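Local coordinates for protein branched-chain-amino-acid aminotransferase (Pseudomonas aeruginosa, PDB 6NST) that probably catalyses transfer of the amino group between leucine, isoleucine or valine and 2-oxoglutarate, with pyridoxal 5'-phosphate as cofactor, in branched-chain amino acid biosynthesis, at residues I200-D205 and D250-T255; T227-H232 and E282-A287; E189-E194 and E238-R243. The protein carries 1 engineered substitution. All blocks are in the same frame, centred on the assembly; numbering follows the deposited sequence.

Contact 1. Residues I200-D205 and D250-T255; sequences IFIIKD and DEAFFT
Phe201 and Phe253 face each other as a hydrogen-bonded pair of two antiparallel strands in the mixed sheet of the class-IV aminotransferase fold, and they exchange both backbone bonds: Phe201 N gives to Phe253 O (2.9 Å) and Phe253 N to Phe201 O (3.0 Å). Ile203 and Glu251 do the same two residues on, with Ile203 N 3.0 Å from Glu251 O. Here the pairing breaks into a classic beta bulge. Asp250 and Glu251 both face Ile203, whose O takes the amide of Glu251 and, weakly, that of Asp250, where the N-H...O angle is only 128°. In the non-hydrogen-bonded pairs the backbone looks outward: Ile202 bonds to Tyr209 in one neighbouring strand, Ala252 and Phe254 to Ile264 and Thr262 in the other.

Beyond the bulge, Asp205 N makes an almost straight 2.7 Å bond to Asp250 OD2, on the anti side of the carboxylate and out of its plane. Water 1 donates to Asp205 OD1 and Asp250 OD1, bridging two carboxylates that would otherwise probably repel. The Glu251 carboxylate is satisfied by the amides of Val280 and Thr281 at the start of helix 279-292, a helix end that would be expected to steady its charge.

On the face carrying the two paired phenylalanines, CG of Phe253 stands between its backbone N and carbonyl carbon (chi1 59°), which brings the ring beneath Phe201. CB of Phe201 sits over the ring face, 3.7 Å from the Phe253 centroid in a CH-pi contact, while the two rings, only 5° from parallel, are slid apart and barely overlap. Ile203 CD1 meets the ring edge 3.5 Å from Phe253 CE2, and at the edge of the other ring Thr255 OG1 lies 3.4 Å from Phe201 CE1.

Contact 2. Residues T227-H232 and E282-A287; sequences TLAAEH and EKLQKA
His232 reaches Ala287 from the first residue to leave helical geometry after helix 220-231. Its CB already points at the 282-287 helix, and CG stands anti to the carbonyl carbon (chi1 -78°), a setting that lays the imidazole back alongside the last helical turn. From there the ring works in two directions. ND1 donates to Leu228 O at 3.0 Å, with the acceptor tilted from the ring plane. That carbonyl also takes the amide of His232 itself, and the two donors reach it from opposite faces of its plane, so the imidazole is tied to its own helix end. Farther round the ring, CE1 lies 3.6 Å from Ala287 CB, and NE2, at the tip, is 3.9 Å from the same Ala287 CB.

The two helices belong to the layer packed on one side of the mixed sheet; their segment axes pass 10.2 Å apart at 115°, and no hydrogen bond joins them. Leucine side chains from each helix meet alanine backbone on the other. Leu228 sends CD1 to the backbone of Ala287, 3.8 Å from Ala287 C, with the Ala287 methyl a little beyond. In the reverse direction Leu284 extends CD2 over the backbone of Ala229, 4.0 Å from Ala229 CA. Leu284 and Ala229 both also rest on Ile208 of strand 207-210, and Phe234 adds its side chain against Leu284.

Contact 3. Residues E189-E194 and E238-R243; sequences EGYVAE and EKRITR
Arg240 lays its guanidinium on the Tyr191 ring, the planes 28° apart and CZ of Arg240 4.0 Å from the Tyr191 centroid. The cation-pi stack is off-centre: the group sits over the rim, with Arg240 NH2 only 3.2 Å from Tyr191 CE1. A bend at chi3 (96°) turns the guanidinium onto the ring after an otherwise extended run. Glu189 comes to the guanidinium edge, its carboxylate plane 59° away, and OE2 of Glu189 forms a salt bridge with NH2 of Arg240 at 3.0 Å.

Beside the stack, Val192 N gives a straight 2.6 Å bond to Ile241 O, which itself lies at the edge of the Tyr191 ring. Water 4 links Val192 O to Ile241 N, so the loop before helix 243-247 is fastened to the 189-194 segment by both direct and water-mediated bonds. Glu189 OE2 also forms a salt bridge with Arg240 of the third subunit, and Arg240 NH2 one with Glu189 of the second. Arg240 guanidiniums of neighbouring copies come close, and the shared carboxylates probably offset their charge where copies of these loops meet.

Overall arrangement
Contact 1 adjoins both of the others, its centre about 13 Å from each of theirs, whereas contacts 2 and 3 come no nearer than about 9 Å between closest atoms. The strands of contact 1 are covered on one face by the helices of contact 2, where Phe253 CZ packs 3.9 Å from Leu284 CD1. On the other face lie the segments of contact 3, Ile200 CG2 being 3.8 Å from Val192 CG1. Contact 1 also lies closest to the cofactor site: the side chain of Thr255 is about 12 Å from that of Lys160, the probable attachment point for pyridoxal phosphate, which is not attached here, and about 6 Å from a bound sulfate.

Contact 1. Residues I200-D205 and D250-T255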
loop_
_atom_site.group_PDB
_atom_site.type_symbol
_atom_site.label_atom_id
_atom_site.label_comp_id
_atom_site.label_asym_id
_atom_site.label_seq_id
_atom_site.Cartn_x
_atom_site.Cartn_y
_atom_site.Cartn_z
ATOM N N ILE A 200 -19.842 -11.309 -5.643
ATOM C CA ILE A 200 -20.868 -10.291 -5.457
ATOM C C ILE A 200 -21.150 -9.609 -6.789
ATOM O O ILE A 200 -20.244 -9.413 -7.610
ATOM C CB ILE A 200 -20.461 -9.270 -4.373
ATOM C CG1 ILE A 200 -21.637 -8.351 -4.026
ATOM C CG2 ILE A 200 -19.245 -8.465 -4.804
ATOM C CD1 ILE A 200 -21.438 -7.557 -2.747
ATOM N N PHE A 201 -22.418 -9.274 -7.011
ATOM C CA PHE A 201 -22.866 -8.557 -8.193
ATOM C C PHE A 201 -23.743 -7.393 -7.758
ATOM O O PHE A 201 -24.418 -7.462 -6.730
ATOM C CB PHE A 201 -23.670 -9.458 -9.146
ATOM C CG PHE A 201 -22.850 -10.507 -9.846
ATOM C CD1 PHE A 201 -22.411 -11.635 -9.171
ATOM C CD2 PHE A 201 -22.549 -10.381 -11.193
ATOM C CE1 PHE A 201 -21.669 -12.605 -9.823
ATOM C CE2 PHE A 201 -21.808 -11.344 -11.849
ATOM C CZ PHE A 201 -21.368 -12.459 -11.163
ATOM N N ILE A 202 -23.724 -6.320 -8.543
ATOM C CA ILE A 202 -24.634 -5.201 -8.344
ATOM C C ILE A 202 -25.234 -4.821 -9.689
ATOM O O ILE A 202 -24.631 -5.040 -10.745
ATOM C CB ILE A 202 -23.950 -3.979 -7.683
ATOM C CG1 ILE A 202 -22.890 -3.376 -8.601
ATOM C CG2 ILE A 202 -23.332 -4.362 -6.343
ATOM C CD1 ILE A 202 -22.247 -2.126 -8.033
ATOM N N ILE A 203 -26.442 -4.267 -9.645
ATOM C CA ILE A 203 -27.159 -3.814 -10.830
ATOM C C ILE A 203 -27.468 -2.334 -10.659
ATOM O O ILE A 203 -27.942 -1.913 -9.598
ATOM C CB ILE A 203 -28.451 -4.621 -11.067
ATOM C CG1 ILE A 203 -28.136 -6.011 -11.625
ATOM C CG2 ILE A 203 -29.383 -3.883 -12.019
ATOM C CD1 ILE A 203 -27.784 -7.039 -10.579
ATOM N N LYS A 204 -27.190 -1.549 -11.697
ATOM C CA LYS A 204 -27.484 -0.119 -11.694
ATOM C C LYS A 204 -28.007 0.249 -13.075
ATOM O O LYS A 204 -27.273 0.151 -14.064
ATOM C CB LYS A 204 -26.246 0.704 -11.334
ATOM C CG LYS A 204 -26.507 2.196 -11.167
ATOM C CD LYS A 204 -27.585 2.455 -10.129
ATOM C CE LYS A 204 -27.772 3.946 -9.880
ATOM N NZ LYS A 204 -26.559 4.570 -9.275
ATOM N N ASP A 205 -29.278 0.654 -13.138
ATOM C CA ASP A 205 -29.922 1.066 -14.387
ATOM C C ASP A 205 -29.904 -0.056 -15.423
ATOM O O ASP A 205 -29.625 0.164 -16.604
ATOM C CB ASP A 205 -29.282 2.340 -14.943
ATOM C CG ASP A 205 -29.352 3.497 -13.966
ATOM O OD1 ASP A 205 -30.356 3.591 -13.230
ATOM O OD2 ASP A 205 -28.400 4.306 -13.924
ATOM N N ASP A 250 -29.119 -0.461 -7.690
ATOM C CA ASP A 250 -30.526 -0.852 -7.731
ATOM C C ASP A 250 -30.726 -2.242 -7.142
ATOM O O ASP A 250 -31.706 -2.486 -6.427
ATOM C CB ASP A 250 -31.048 -0.810 -9.168
ATOM C CG ASP A 250 -31.014 0.583 -9.765
ATOM O OD1 ASP A 250 -31.104 1.565 -9.001
ATOM O OD2 ASP A 250 -30.902 0.695 -11.004
ATOM N N GLU A 251 -29.814 -3.166 -7.438
ATOM C CA GLU A 251 -29.882 -4.535 -6.946
ATOM C C GLU A 251 -28.490 -4.981 -6.527
ATOM O O GLU A 251 -27.484 -4.349 -6.857
ATOM C CB GLU A 251 -30.430 -5.500 -8.006
ATOM C CG GLU A 251 -31.807 -5.159 -8.534
ATOM C CD GLU A 251 -32.224 -6.074 -9.667
ATOM O OE1 GLU A 251 -32.710 -5.560 -10.697
ATOM O OE2 GLU A 251 -32.057 -7.304 -9.531
ATOM N N ALA A 252 -28.443 -6.094 -5.801
ATOM C CA ALA A 252 -27.184 -6.712 -5.415
ATOM C C ALA A 252 -27.460 -8.152 -5.014
ATOM O O ALA A 252 -28.491 -8.436 -4.397
ATOM C CB ALA A 252 -26.513 -5.955 -4.262
ATOM N N PHE A 253 -26.546 -9.055 -5.366
ATOM C CA PHE A 253 -26.703 -10.439 -4.948
ATOM C C PHE A 253 -25.347 -11.122 -4.864
ATOM O O PHE A 253 -24.335 -10.615 -5.353
ATOM C CB PHE A 253 -27.645 -11.217 -5.880
ATOM C CG PHE A 253 -27.204 -11.256 -7.316
ATOM C CD1 PHE A 253 -26.392 -12.279 -7.782
ATOM C CD2 PHE A 253 -27.629 -10.288 -8.209
ATOM C CE1 PHE A 253 -25.998 -12.321 -9.109
ATOM C CE2 PHE A 253 -27.240 -10.326 -9.537
ATOM C CZ PHE A 253 -26.426 -11.344 -9.988
ATOM N N PHE A 254 -25.354 -12.285 -4.223
ATOM C CA PHE A 254 -24.194 -13.148 -4.081
ATOM C C PHE A 254 -24.355 -14.375 -4.970
ATOM O O PHE A 254 -25.470 -14.856 -5.193
ATOM C CB PHE A 254 -24.015 -13.596 -2.626
ATOM C CG PHE A 254 -23.384 -12.562 -1.735
ATOM C CD1 PHE A 254 -22.232 -11.899 -2.120
ATOM C CD2 PHE A 254 -23.942 -12.267 -0.502
ATOM C CE1 PHE A 254 -21.648 -10.956 -1.294
ATOM C CE2 PHE A 254 -23.364 -11.324 0.328
ATOM C CZ PHE A 254 -22.214 -10.669 -0.071
ATOM N N THR A 255 -23.230 -14.882 -5.472
ATOM C CA THR A 255 -23.207 -16.127 -6.225
ATOM C C THR A 255 -22.185 -17.070 -5.611
ATOM O O THR A 255 -21.105 -16.644 -5.191
ATOM C CB THR A 255 -22.873 -15.909 -7.705
ATOM O OG1 THR A 255 -21.566 -15.335 -7.826
ATOM C CG2 THR A 255 -23.897 -14.992 -8.353
HETATM O O HOH W 1 -30.991 3.785 -10.547
#

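Contact 2. Residues T227-H232 and E282-A287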
loop_
_atom_site.group_PDB
_atom_site.type_symbol
_atom_site.label_atom_id
_atom_site.label_comp_id
_atom_site.label_asym_id
_atom_site.label_seq_id
_atom_site.Cartn_x
_atom_site.Cartn_y
_atom_site.Cartn_z
ATOM N N THR A 227 -22.387 -16.228 -18.187
ATOM C CA THR A 227 -22.971 -16.915 -19.334
ATOM C C THR A 227 -24.475 -16.681 -19.405
ATOM O O THR A 227 -25.014 -16.356 -20.469
ATOM C CB THR A 227 -22.669 -18.412 -19.255
ATOM O OG1 THR A 227 -21.250 -18.617 -19.241
ATOM C CG2 THR A 227 -23.278 -19.144 -20.442
ATOM N N LEU A 228 -25.169 -16.842 -18.274
ATOM C CA LEU A 228 -26.619 -16.674 -18.263
ATOM C C LEU A 228 -27.014 -15.224 -18.520
ATOM O O LEU A 228 -28.003 -14.963 -19.215
ATOM C CB LEU A 228 -27.195 -17.157 -16.932
ATOM C CG LEU A 228 -27.133 -18.660 -16.646
ATOM C CD1 LEU A 228 -27.691 -18.960 -15.264
ATOM C CD2 LEU A 228 -27.883 -19.450 -17.710
ATOM N N ALA A 229 -26.263 -14.268 -17.966
ATOM C CA ALA A 229 -26.573 -12.863 -18.210
ATOM C C ALA A 229 -26.445 -12.525 -19.689
ATOM O O ALA A 229 -27.268 -11.781 -20.237
ATOM C CB ALA A 229 -25.665 -11.963 -17.372
ATOM N N ALA A 230 -25.422 -13.069 -20.352
ATOM C CA ALA A 230 -25.277 -12.861 -21.789
ATOM C C ALA A 230 -26.422 -13.506 -22.560
ATOM O O ALA A 230 -26.931 -12.926 -23.526
ATOM C CB ALA A 230 -23.932 -13.409 -22.263
ATOM N N GLU A 231 -26.845 -14.702 -22.143
ATOM C CA GLU A 231 -27.950 -15.383 -22.810
ATOM C C GLU A 231 -29.278 -14.661 -22.623
ATOM O O GLU A 231 -30.200 -14.870 -23.421
ATOM C CB GLU A 231 -28.067 -16.823 -22.305
ATOM C CG GLU A 231 -26.893 -17.710 -22.690
ATOM C CD GLU A 231 -27.008 -19.116 -22.125
ATOM O OE1 GLU A 231 -27.984 -19.387 -21.393
ATOM O OE2 GLU A 231 -26.122 -19.948 -22.415
ATOM N N HIS A 232 -29.399 -13.822 -21.596
ATOM C CA HIS A 232 -30.606 -13.044 -21.360
ATOM C C HIS A 232 -30.482 -11.608 -21.857
ATOM O O HIS A 232 -31.293 -10.759 -21.475
ATOM C CB HIS A 232 -30.964 -13.054 -19.874
ATOM C CG HIS A 232 -31.617 -14.321 -19.417
ATOM N ND1 HIS A 232 -30.954 -15.530 -19.384
ATOM C CD2 HIS A 232 -32.873 -14.567 -18.977
ATOM C CE1 HIS A 232 -31.775 -16.465 -18.941
ATOM N NE2 HIS A 232 -32.944 -15.906 -18.686
ATOM N N GLU A 282 -34.028 -11.597 -9.857
ATOM C CA GLU A 282 -35.023 -12.664 -9.918
ATOM C C GLU A 282 -34.891 -13.474 -11.202
ATOM O O GLU A 282 -35.000 -14.706 -11.178
ATOM C CB GLU A 282 -36.431 -12.081 -9.788
ATOM C CG GLU A 282 -37.541 -13.125 -9.844
ATOM C CD GLU A 282 -38.922 -12.529 -9.647
ATOM O OE1 GLU A 282 -39.026 -11.304 -9.423
ATOM O OE2 GLU A 282 -39.910 -13.291 -9.715
ATOM N N LYS A 283 -34.651 -12.802 -12.332
ATOM C CA LYS A 283 -34.515 -13.518 -13.597
ATOM C C LYS A 283 -33.246 -14.360 -13.626
ATOM O O LYS A 283 -33.256 -15.490 -14.131
ATOM C CB LYS A 283 -34.541 -12.530 -14.764
ATOM C CG LYS A 283 -35.926 -11.969 -15.058
ATOM C CD LYS A 283 -35.918 -11.012 -16.240
ATOM C CE LYS A 283 -35.280 -9.682 -15.878
ATOM N NZ LYS A 283 -35.351 -8.707 -17.003
ATOM N N LEU A 284 -32.143 -13.836 -13.086
ATOM C CA LEU A 284 -30.903 -14.606 -13.060
ATOM C C LEU A 284 -30.979 -15.738 -12.043
ATOM O O LEU A 284 -30.456 -16.833 -12.283
ATOM C CB LEU A 284 -29.718 -13.687 -12.761
ATOM C CG LEU A 284 -29.435 -12.610 -13.813
ATOM C CD1 LEU A 284 -28.232 -11.767 -13.418
ATOM C CD2 LEU A 284 -29.227 -13.238 -15.184
ATOM N N GLN A 285 -31.624 -15.492 -10.901
ATOM C CA GLN A 285 -31.848 -16.562 -9.935
ATOM C C GLN A 285 -32.716 -17.660 -10.535
ATOM O O GLN A 285 -32.424 -18.851 -10.373
ATOM C CB GLN A 285 -32.492 -15.995 -8.671
ATOM C CG GLN A 285 -32.552 -16.960 -7.506
ATOM C CD GLN A 285 -33.214 -16.348 -6.290
ATOM O OE1 GLN A 285 -34.299 -15.774 -6.385
ATOM N NE2 GLN A 285 -32.561 -16.459 -5.138
ATOM N N LYS A 286 -33.782 -17.277 -11.240
ATOM C CA LYS A 286 -34.624 -18.259 -11.915
ATOM C C LYS A 286 -33.827 -19.034 -12.956
ATOM O O LYS A 286 -33.907 -20.266 -13.027
ATOM C CB LYS A 286 -35.819 -17.558 -12.562
ATOM C CG LYS A 286 -36.685 -18.456 -13.431
ATOM C CD LYS A 286 -37.568 -19.363 -12.594
ATOM C CE LYS A 286 -38.555 -20.122 -13.468
ATOM N NZ LYS A 286 -39.359 -19.200 -14.319
ATOM N N ALA A 287 -33.043 -18.323 -13.770
ATOM C CA ALA A 287 -32.272 -18.978 -14.819
ATOM C C ALA A 287 -31.246 -19.943 -14.236
ATOM O O ALA A 287 -31.015 -21.023 -14.794
ATOM C CB ALA A 287 -31.586 -17.932 -15.697
#

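Contact 3. Residues E189-E194 and E238-R243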
loop_
_atom_site.group_PDB
_atom_site.type_symbol
_atom_site.label_atom_id
_atom_site.label_comp_id
_atom_site.label_asym_id
_atom_site.label_seq_id
_atom_site.Cartn_x
_atom_site.Cartn_y
_atom_site.Cartn_z
ATOM N N GLU A 189 -6.589 -2.703 -1.431
ATOM C CA GLU A 189 -6.693 -1.342 -1.938
ATOM C C GLU A 189 -7.974 -0.642 -1.503
ATOM O O GLU A 189 -8.092 0.574 -1.694
ATOM C CB GLU A 189 -6.599 -1.338 -3.469
ATOM C CG GLU A 189 -5.190 -1.569 -4.000
ATOM C CD GLU A 189 -5.159 -2.500 -5.195
ATOM O OE1 GLU A 189 -5.626 -3.653 -5.065
ATOM O OE2 GLU A 189 -4.674 -2.079 -6.267
ATOM N N GLY A 190 -8.926 -1.369 -0.918
ATOM C CA GLY A 190 -10.161 -0.787 -0.438
ATOM C C GLY A 190 -11.367 -1.015 -1.322
ATOM O O GLY A 190 -12.470 -0.591 -0.955
ATOM N N TYR A 191 -11.198 -1.666 -2.467
ATOM C CA TYR A 191 -12.294 -1.932 -3.385
ATOM C C TYR A 191 -13.008 -3.227 -3.009
ATOM O O TYR A 191 -12.463 -4.088 -2.314
ATOM C CB TYR A 191 -11.778 -2.002 -4.824
ATOM C CG TYR A 191 -11.161 -0.703 -5.289
ATOM C CD1 TYR A 191 -9.808 -0.452 -5.106
ATOM C CD2 TYR A 191 -11.935 0.283 -5.888
ATOM C CE1 TYR A 191 -9.239 0.736 -5.515
ATOM C CE2 TYR A 191 -11.374 1.479 -6.305
ATOM C CZ TYR A 191 -10.025 1.697 -6.114
ATOM O OH TYR A 191 -9.452 2.878 -6.518
ATOM N N VAL A 192 -14.247 -3.354 -3.485
ATOM C CA VAL A 192 -15.052 -4.533 -3.189
ATOM C C VAL A 192 -14.489 -5.737 -3.929
ATOM O O VAL A 192 -14.213 -5.675 -5.134
ATOM C CB VAL A 192 -16.521 -4.288 -3.563
ATOM C CG1 VAL A 192 -17.348 -5.547 -3.344
ATOM C CG2 VAL A 192 -17.085 -3.130 -2.756
ATOM N N ALA A 193 -14.315 -6.844 -3.211
ATOM C CA ALA A 193 -13.817 -8.082 -3.794
ATOM C C ALA A 193 -14.910 -9.138 -3.907
ATOM O O ALA A 193 -15.252 -9.562 -5.015
ATOM C CB ALA A 193 -12.640 -8.617 -2.966
ATOM N N GLU A 194 -15.477 -9.564 -2.786
ATOM C CA GLU A 194 -16.429 -10.669 -2.764
ATOM C C GLU A 194 -17.072 -10.717 -1.383
ATOM O O GLU A 194 -16.770 -9.902 -0.505
ATOM C CB GLU A 194 -15.735 -11.992 -3.098
ATOM C CG GLU A 194 -14.457 -12.225 -2.302
ATOM C CD GLU A 194 -13.737 -13.499 -2.700
ATOM O OE1 GLU A 194 -14.335 -14.326 -3.420
ATOM O OE2 GLU A 194 -12.569 -13.671 -2.293
ATOM N N GLU A 238 -17.226 -5.645 -15.884
ATOM C CA GLU A 238 -16.257 -5.973 -14.846
ATOM C C GLU A 238 -15.376 -4.754 -14.606
ATOM O O GLU A 238 -14.721 -4.268 -15.535
ATOM C CB GLU A 238 -15.406 -7.177 -15.245
ATOM C CG GLU A 238 -16.178 -8.478 -15.354
ATOM C CD GLU A 238 -15.331 -9.610 -15.897
ATOM O OE1 GLU A 238 -14.616 -9.393 -16.899
ATOM O OE2 GLU A 238 -15.371 -10.715 -15.319
ATOM N N LYS A 239 -15.363 -4.262 -13.370
ATOM C CA LYS A 239 -14.581 -3.080 -13.040
ATOM C C LYS A 239 -14.388 -3.027 -11.532
ATOM O O LYS A 239 -14.946 -3.834 -10.784
ATOM C CB LYS A 239 -15.251 -1.804 -13.562
ATOM C CG LYS A 239 -16.538 -1.420 -12.853
ATOM C CD LYS A 239 -17.109 -0.139 -13.449
ATOM C CE LYS A 239 -18.214 0.441 -12.584
ATOM N NZ LYS A 239 -17.698 0.857 -11.256
ATOM N N ARG A 240 -13.576 -2.070 -11.094
ATOM C CA ARG A 240 -13.368 -1.867 -9.669
ATOM C C ARG A 240 -14.593 -1.196 -9.066
ATOM O O ARG A 240 -15.078 -0.184 -9.580
ATOM C CB ARG A 240 -12.119 -1.025 -9.423
ATOM C CG ARG A 240 -10.882 -1.542 -10.133
ATOM C CD ARG A 240 -9.716 -0.589 -9.960
ATOM N NE ARG A 240 -8.844 -0.984 -8.859
ATOM C CZ ARG A 240 -7.811 -0.264 -8.436
ATOM N NH1 ARG A 240 -7.525 0.893 -9.018
ATOM N NH2 ARG A 240 -7.066 -0.699 -7.429
ATOM N N ILE A 241 -15.096 -1.768 -7.977
ATOM C CA ILE A 241 -16.319 -1.319 -7.327
ATOM C C ILE A 241 -15.974 -0.879 -5.913
ATOM O O ILE A 241 -15.315 -1.617 -5.171
ATOM C CB ILE A 241 -17.385 -2.431 -7.303
ATOM C CG1 ILE A 241 -17.793 -2.817 -8.723
ATOM C CG2 ILE A 241 -18.598 -1.993 -6.492
ATOM C CD1 ILE A 241 -18.759 -3.980 -8.777
ATOM N N THR A 242 -16.413 0.317 -5.542
ATOM C CA THR A 242 -16.231 0.790 -4.180
ATOM C C THR A 242 -17.407 0.350 -3.313
ATOM O O THR A 242 -18.459 -0.064 -3.807
ATOM C CB THR A 242 -16.084 2.310 -4.151
ATOM O OG1 THR A 242 -17.313 2.914 -4.573
ATOM C CG2 THR A 242 -14.965 2.748 -5.081
ATOM N N ARG A 243 -17.222 0.445 -1.996
ATOM C CA ARG A 243 -18.284 0.031 -1.087
ATOM C C ARG A 243 -19.508 0.933 -1.216
ATOM O O ARG A 243 -20.647 0.452 -1.173
ATOM C CB ARG A 243 -17.774 0.005 0.355
ATOM C CG ARG A 243 -17.515 1.373 0.970
ATOM C CD ARG A 243 -17.762 1.337 2.465
ATOM N NE ARG A 243 -16.634 0.770 3.185
ATOM C CZ ARG A 243 -16.711 0.217 4.389
ATOM N NH1 ARG A 243 -15.617 -0.266 4.957
ATOM N NH2 ARG A 243 -17.877 0.131 5.016
HETATM O O HOH W 2 -8.009 -3.609 -6.628
HETATM O O HOH W 3 -14.651 1.012 -1.058
HETATM O O HOH W 4 -13.944 -4.189 -7.275
#